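Local coordinates for catalase-3 (Neurospora crassa, PDB 4AJ9), which breaks down hydrogen peroxide into oxygen and water with the help of a bound heme, a reaction that probably protects cells from peroxide, at residues G210-R215 and T340-L345. Numbering follows the deposited sequence.
With HEM (protoporphyrin IX containing Fe), chain Y.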
ATOM      1  N   GLY C 210     -24.615  20.514  -9.188  1.00  8.62           N
ATOM      2  CA  GLY C 210     -24.541  19.268  -8.449  1.00  4.55           C
ATOM      3  C   GLY C 210     -25.000  18.130  -9.335  1.00  5.58           C
ATOM      4  O   GLY C 210     -24.751  16.964  -9.034  1.00  4.11           O
ATOM      5  N   ILE C 211     -25.677  18.490 -10.430  1.00  1.62           N
ATOM      6  CA  ILE C 211     -26.252  17.543 -11.402  1.00  3.75           C
ATOM      7  C   ILE C 211     -27.431  16.737 -10.852  1.00  7.82           C
ATOM      8  O   ILE C 211     -28.546  16.843 -11.354  1.00  7.92           O
ATOM      9  CB  ILE C 211     -25.210  16.594 -12.015  1.00  5.61           C
ATOM     10  CG1 ILE C 211     -24.111  17.401 -12.713  1.00  7.60           C
ATOM     11  CG2 ILE C 211     -25.881  15.607 -12.998  1.00  4.87           C
ATOM     12  CD1 ILE C 211     -23.333  16.611 -13.733  1.00  8.18           C
ATOM     13  N   HIS C 212     -27.193  15.924  -9.828  1.00  5.07           N
ATOM     14  CA  HIS C 212     -28.280  15.133  -9.265  1.00  2.18           C
ATOM     15  C   HIS C 212     -29.289  15.988  -8.551  1.00  5.30           C
ATOM     16  O   HIS C 212     -28.954  17.001  -7.937  1.00  6.10           O
ATOM     17  CB  HIS C 212     -27.766  14.123  -8.247  1.00  4.32           C
ATOM     18  CG  HIS C 212     -26.589  13.334  -8.717  1.00  3.30           C
ATOM     19  ND1 HIS C 212     -26.674  12.402  -9.731  1.00  6.00           N
ATOM     20  CD2 HIS C 212     -25.303  13.318  -8.294  1.00  3.93           C
ATOM     21  CE1 HIS C 212     -25.485  11.849  -9.916  1.00  5.99           C
ATOM     22  NE2 HIS C 212     -24.637  12.387  -9.054  1.00  4.55           N
ATOM     23  N   THR C 213     -30.529  15.528  -8.588  1.00  5.80           N
ATOM     24  CA  THR C 213     -31.510  15.956  -7.613  1.00  6.97           C
ATOM     25  C   THR C 213     -31.110  15.357  -6.267  1.00  7.99           C
ATOM     26  O   THR C 213     -30.857  14.156  -6.164  1.00  5.95           O
ATOM     27  CB  THR C 213     -32.916  15.467  -7.997  1.00  8.48           C
ATOM     28  OG1 THR C 213     -33.174  15.793  -9.373  1.00  3.69           O
ATOM     29  CG2 THR C 213     -33.986  16.121  -7.094  1.00  6.23           C
ATOM     30  N   PHE C 214     -31.024  16.214  -5.256  1.00  7.07           N
ATOM     31  CA  PHE C 214     -30.854  15.791  -3.872  1.00  4.36           C
ATOM     32  C   PHE C 214     -32.124  16.154  -3.119  1.00  5.10           C
ATOM     33  O   PHE C 214     -33.124  16.535  -3.738  1.00  5.15           O
ATOM     34  CB  PHE C 214     -29.634  16.464  -3.241  1.00  5.97           C
ATOM     35  CG  PHE C 214     -28.317  15.968  -3.788  1.00  7.02           C
ATOM     36  CD1 PHE C 214     -27.787  16.515  -4.947  1.00  5.30           C
ATOM     37  CD2 PHE C 214     -27.614  14.958  -3.143  1.00  7.08           C
ATOM     38  CE1 PHE C 214     -26.583  16.071  -5.457  1.00  4.15           C
ATOM     39  CE2 PHE C 214     -26.393  14.505  -3.645  1.00  9.01           C
ATOM     40  CZ  PHE C 214     -25.883  15.055  -4.810  1.00  3.46           C
ATOM     41  N   ARG C 215     -32.099  16.019  -1.796  1.00  7.37           N
ATOM     42  CA  ARG C 215     -33.215  16.465  -0.973  1.00  6.92           C
ATOM     43  C   ARG C 215     -32.749  17.418   0.117  1.00  9.87           C
ATOM     44  O   ARG C 215     -31.730  17.180   0.774  1.00  7.93           O
ATOM     45  CB  ARG C 215     -33.930  15.273  -0.322  1.00  9.40           C
ATOM     46  CG  ARG C 215     -34.783  14.455  -1.281  1.00  7.97           C
ATOM     47  CD  ARG C 215     -35.350  13.198  -0.620  1.00  6.72           C
ATOM     48  NE  ARG C 215     -36.492  12.698  -1.387  1.00  7.74           N
ATOM     49  CZ  ARG C 215     -36.497  11.571  -2.088  1.00 12.12           C
ATOM     50  NH1 ARG C 215     -35.424  10.790  -2.101  1.00 10.49           N
ATOM     51  NH2 ARG C 215     -37.587  11.217  -2.764  1.00  8.48           N
ATOM     52  N   THR C 340     -31.142  11.083  -3.307  1.00  5.25           N
ATOM     53  CA  THR C 340     -32.283  10.530  -4.016  1.00  8.27           C
ATOM     54  C   THR C 340     -31.885   9.234  -4.687  1.00  9.70           C
ATOM     55  O   THR C 340     -30.704   8.852  -4.722  1.00  5.24           O
ATOM     56  CB  THR C 340     -32.856  11.465  -5.089  1.00  5.33           C
ATOM     57  OG1 THR C 340     -31.905  11.619  -6.147  1.00  7.10           O
ATOM     58  CG2 THR C 340     -33.234  12.834  -4.494  1.00  3.56           C
ATOM     59  N   GLU C 341     -32.892   8.586  -5.251  1.00  5.27           N
ATOM     60  CA  GLU C 341     -32.746   7.294  -5.886  1.00  5.80           C
ATOM     61  C   GLU C 341     -32.205   7.400  -7.313  1.00 10.28           C
ATOM     62  O   GLU C 341     -32.466   6.536  -8.146  1.00 14.21           O
ATOM     63  CB  GLU C 341     -34.102   6.576  -5.886  1.00  6.03           C
ATOM     64  CG  GLU C 341     -34.577   6.141  -4.501  1.00  8.49           C
ATOM     65  CD  GLU C 341     -35.200   7.269  -3.682  1.00  9.07           C
ATOM     66  OE1 GLU C 341     -35.187   8.437  -4.124  1.00  9.94           O
ATOM     67  OE2 GLU C 341     -35.717   6.981  -2.586  1.00 11.66           O
ATOM     68  N   ASP C 342     -31.447   8.460  -7.580  1.00  5.76           N
ATOM     69  CA  ASP C 342     -30.769   8.645  -8.854  1.00  4.07           C
ATOM     70  C   ASP C 342     -29.702   7.553  -8.927  1.00  7.31           C
ATOM     71  O   ASP C 342     -28.770   7.552  -8.130  1.00  4.26           O
ATOM     72  CB  ASP C 342     -30.164  10.049  -8.849  1.00  5.91           C
ATOM     73  CG  ASP C 342     -29.221  10.318 -10.004  1.00  7.42           C
ATOM     74  OD1 ASP C 342     -28.474   9.410 -10.452  1.00  8.40           O
ATOM     75  OD2 ASP C 342     -29.213  11.486 -10.446  1.00  4.95           O
ATOM     76  N   PRO C 343     -29.863   6.589  -9.848  1.00  8.71           N
ATOM     77  CA  PRO C 343     -28.958   5.430  -9.875  1.00  7.46           C
ATOM     78  C   PRO C 343     -27.501   5.799 -10.153  1.00  8.87           C
ATOM     79  O   PRO C 343     -26.606   4.993  -9.923  1.00  5.05           O
ATOM     80  CB  PRO C 343     -29.508   4.580 -11.026  1.00 11.17           C
ATOM     81  CG  PRO C 343     -30.943   5.006 -11.165  1.00 10.52           C
ATOM     82  CD  PRO C 343     -30.941   6.469 -10.849  1.00  7.18           C
ATOM     83  N   LEU C 344     -27.258   7.005 -10.643  1.00  6.75           N
ATOM     84  CA  LEU C 344     -25.885   7.413 -10.878  1.00  4.76           C
ATOM     85  C   LEU C 344     -25.294   7.900  -9.564  1.00  3.97           C
ATOM     86  O   LEU C 344     -24.208   7.502  -9.174  1.00  5.92           O
ATOM     87  CB  LEU C 344     -25.820   8.494 -11.956  1.00  5.38           C
ATOM     88  CG  LEU C 344     -24.422   8.928 -12.393  1.00  5.52           C
ATOM     89  CD1 LEU C 344     -23.761   7.844 -13.233  1.00  7.12           C
ATOM     90  CD2 LEU C 344     -24.534  10.249 -13.165  1.00  5.18           C
ATOM     91  N   LEU C 345     -26.034   8.758  -8.873  1.00  4.15           N
ATOM     92  CA  LEU C 345     -25.614   9.240  -7.569  1.00  4.19           C
ATOM     93  C   LEU C 345     -25.406   8.063  -6.625  1.00  4.14           C
ATOM     94  O   LEU C 345     -24.419   7.998  -5.888  1.00  5.16           O
ATOM     95  CB  LEU C 345     -26.679  10.167  -6.993  1.00  3.58           C
ATOM     96  CG  LEU C 345     -26.567  10.418  -5.495  1.00  3.51           C
ATOM     97  CD1 LEU C 345     -25.295  11.185  -5.201  1.00  6.28           C
ATOM     98  CD2 LEU C 345     -27.788  11.206  -5.038  1.00  6.08           C
TER
HETATM   99  CHA HEM Y1720     -13.771  12.394  -9.127  1.00  3.43           C
HETATM  100  CHB HEM Y1720     -17.730  14.878 -10.486  1.00  4.66           C
HETATM  101  CHC HEM Y1720     -19.866  10.711 -11.727  1.00  5.71           C
HETATM  102  CHD HEM Y1720     -16.303   8.240  -9.566  1.00  5.92           C
HETATM  103  C1A HEM Y1720     -14.626  13.441  -9.424  1.00  3.27           C
HETATM  104  C2A HEM Y1720     -14.341  14.864  -9.286  1.00  4.40           C
HETATM  105  C3A HEM Y1720     -15.433  15.544  -9.678  1.00  4.30           C
HETATM  106  C4A HEM Y1720     -16.449  14.581 -10.054  1.00  4.55           C
HETATM  107  CMA HEM Y1720     -15.622  17.080  -9.714  1.00  2.35           C
HETATM  108  CAA HEM Y1720     -12.987  15.465  -8.821  1.00  1.90           C
HETATM  109  CBA HEM Y1720     -13.019  15.870  -7.351  1.00  4.61           C
HETATM  110  CGA HEM Y1720     -11.711  16.537  -7.015  1.00  4.30           C
HETATM  111  O1A HEM Y1720     -10.891  15.928  -6.285  1.00  4.96           O
HETATM  112  O2A HEM Y1720     -11.480  17.682  -7.487  1.00  4.88           O
HETATM  113  C1B HEM Y1720     -18.681  13.959 -10.888  1.00  3.63           C
HETATM  114  C2B HEM Y1720     -20.058  14.257 -11.242  1.00  4.37           C
HETATM  115  C3B HEM Y1720     -20.648  13.109 -11.609  1.00  3.57           C
HETATM  116  C4B HEM Y1720     -19.668  12.050 -11.468  1.00  5.58           C
HETATM  117  CMB HEM Y1720     -20.646  15.686 -11.202  1.00  1.69           C
HETATM  118  CAB HEM Y1720     -22.112  12.859 -12.042  1.00  8.96           C
HETATM  119  CBB HEM Y1720     -23.092  13.676 -11.638  1.00 11.90           C
HETATM  120  C1C HEM Y1720     -19.125   9.695 -11.173  1.00  3.45           C
HETATM  121  C2C HEM Y1720     -19.538   8.306 -11.040  1.00  4.52           C
HETATM  122  C3C HEM Y1720     -18.533   7.642 -10.463  1.00  8.29           C
HETATM  123  C4C HEM Y1720     -17.482   8.582 -10.169  1.00  5.40           C
HETATM  124  CMC HEM Y1720     -20.872   7.718 -11.537  1.00  2.50           C
HETATM  125  CAC HEM Y1720     -18.470   6.164 -10.056  1.00  4.71           C
HETATM  126  CBC HEM Y1720     -19.586   5.546  -9.666  1.00 10.17           C
HETATM  127  C1D HEM Y1720     -15.293   9.104  -9.262  1.00  8.15           C
HETATM  128  C2D HEM Y1720     -14.058   8.710  -8.634  1.00  2.41           C
HETATM  129  C3D HEM Y1720     -13.268  10.004  -8.499  1.00  0.97           C
HETATM  130  C4D HEM Y1720     -14.106  11.048  -9.048  1.00  1.58           C
HETATM  131  CMD HEM Y1720     -13.656   7.282  -8.207  1.00  2.92           C
HETATM  132  CAD HEM Y1720     -11.871  10.167  -7.880  1.00  3.01           C
HETATM  133  CBD HEM Y1720     -12.076  10.612  -6.437  1.00  3.52           C
HETATM  134  CGD HEM Y1720     -10.745  10.673  -5.736  1.00  2.95           C
HETATM  135  O1D HEM Y1720     -10.651  11.388  -4.709  1.00  3.32           O
HETATM  136  O2D HEM Y1720      -9.778  10.034  -6.224  1.00  7.16           O
HETATM  137  NA  HEM Y1720     -15.920  13.314  -9.889  1.00  1.81           N
HETATM  138  NB  HEM Y1720     -18.487  12.609 -11.034  1.00  3.03           N
HETATM  139  NC  HEM Y1720     -17.866   9.823 -10.626  1.00  4.10           N
HETATM  140  ND  HEM Y1720     -15.293  10.475  -9.486  1.00  2.46           N
HETATM  141 FE   HEM Y1720     -16.937  11.593 -10.170  1.00  5.35          FE
HETATM  142  O   HOH W   1     -31.061  13.549 -10.577  1.00  6.80           O
HETATM  143  O   HOH W   2     -37.747   9.303  -5.035  1.00 11.94           O
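F214 and T340 bring the two backbones to 5.5 Å between their CA atoms, and H212 and L345 to 6.7 Å, where the run into strand 214-217 passes the turn that starts helix 343-360. D342 occupies the N-cap of that helix, and its two carboxylate oxygens divide the work. OD1 takes the backbone N-H groups of L344 and L345, the former nearly in line with its C-O bond, whereas OD2 accepts from H212 ND1 at 2.8 Å (154° at the hydrogen). That donor comes from above the carboxylate, whose plane stands 85° to the imidazole. A water between T213 N and OD2 adds a second link. With CG anti to the backbone N (chi1 170°), D342 sets OD1 at those N-H groups and OD2 at the imidazole. Replacing D342 by an alanine removes both oxygens and would probably leave the N-H groups of L344 and L345 uncapped and H212 ND1 without its acceptor. L345 CB covers one imidazole face, 3.4 Å from its centroid and almost on the ring normal, a CH-pi contact; its CD1 also meets F214 CE2 at 3.8 Å. H212 NE2 is hydrogen-bonded to R348 NH1, on the same helix, and lies 3.3 Å from the heme vinyl carbon CBB. Farther from the heme, T340 OG1 donates to T213 O at 2.7 Å, and its CG2 lies over one guanidinium face of R215. R215 NH1 reaches the syn side of E341 OE1 at 3.1 Å in a salt bridge; E280 and R424 pair with R215 and E341 in turn. This His-carboxylate hydrogen bond ties the segment entering barrel strand 214-217 to the N-cap of helix 343-360, beside the vinyl edge of the heme pocket; that helix carries Y352, probably the axial iron ligand.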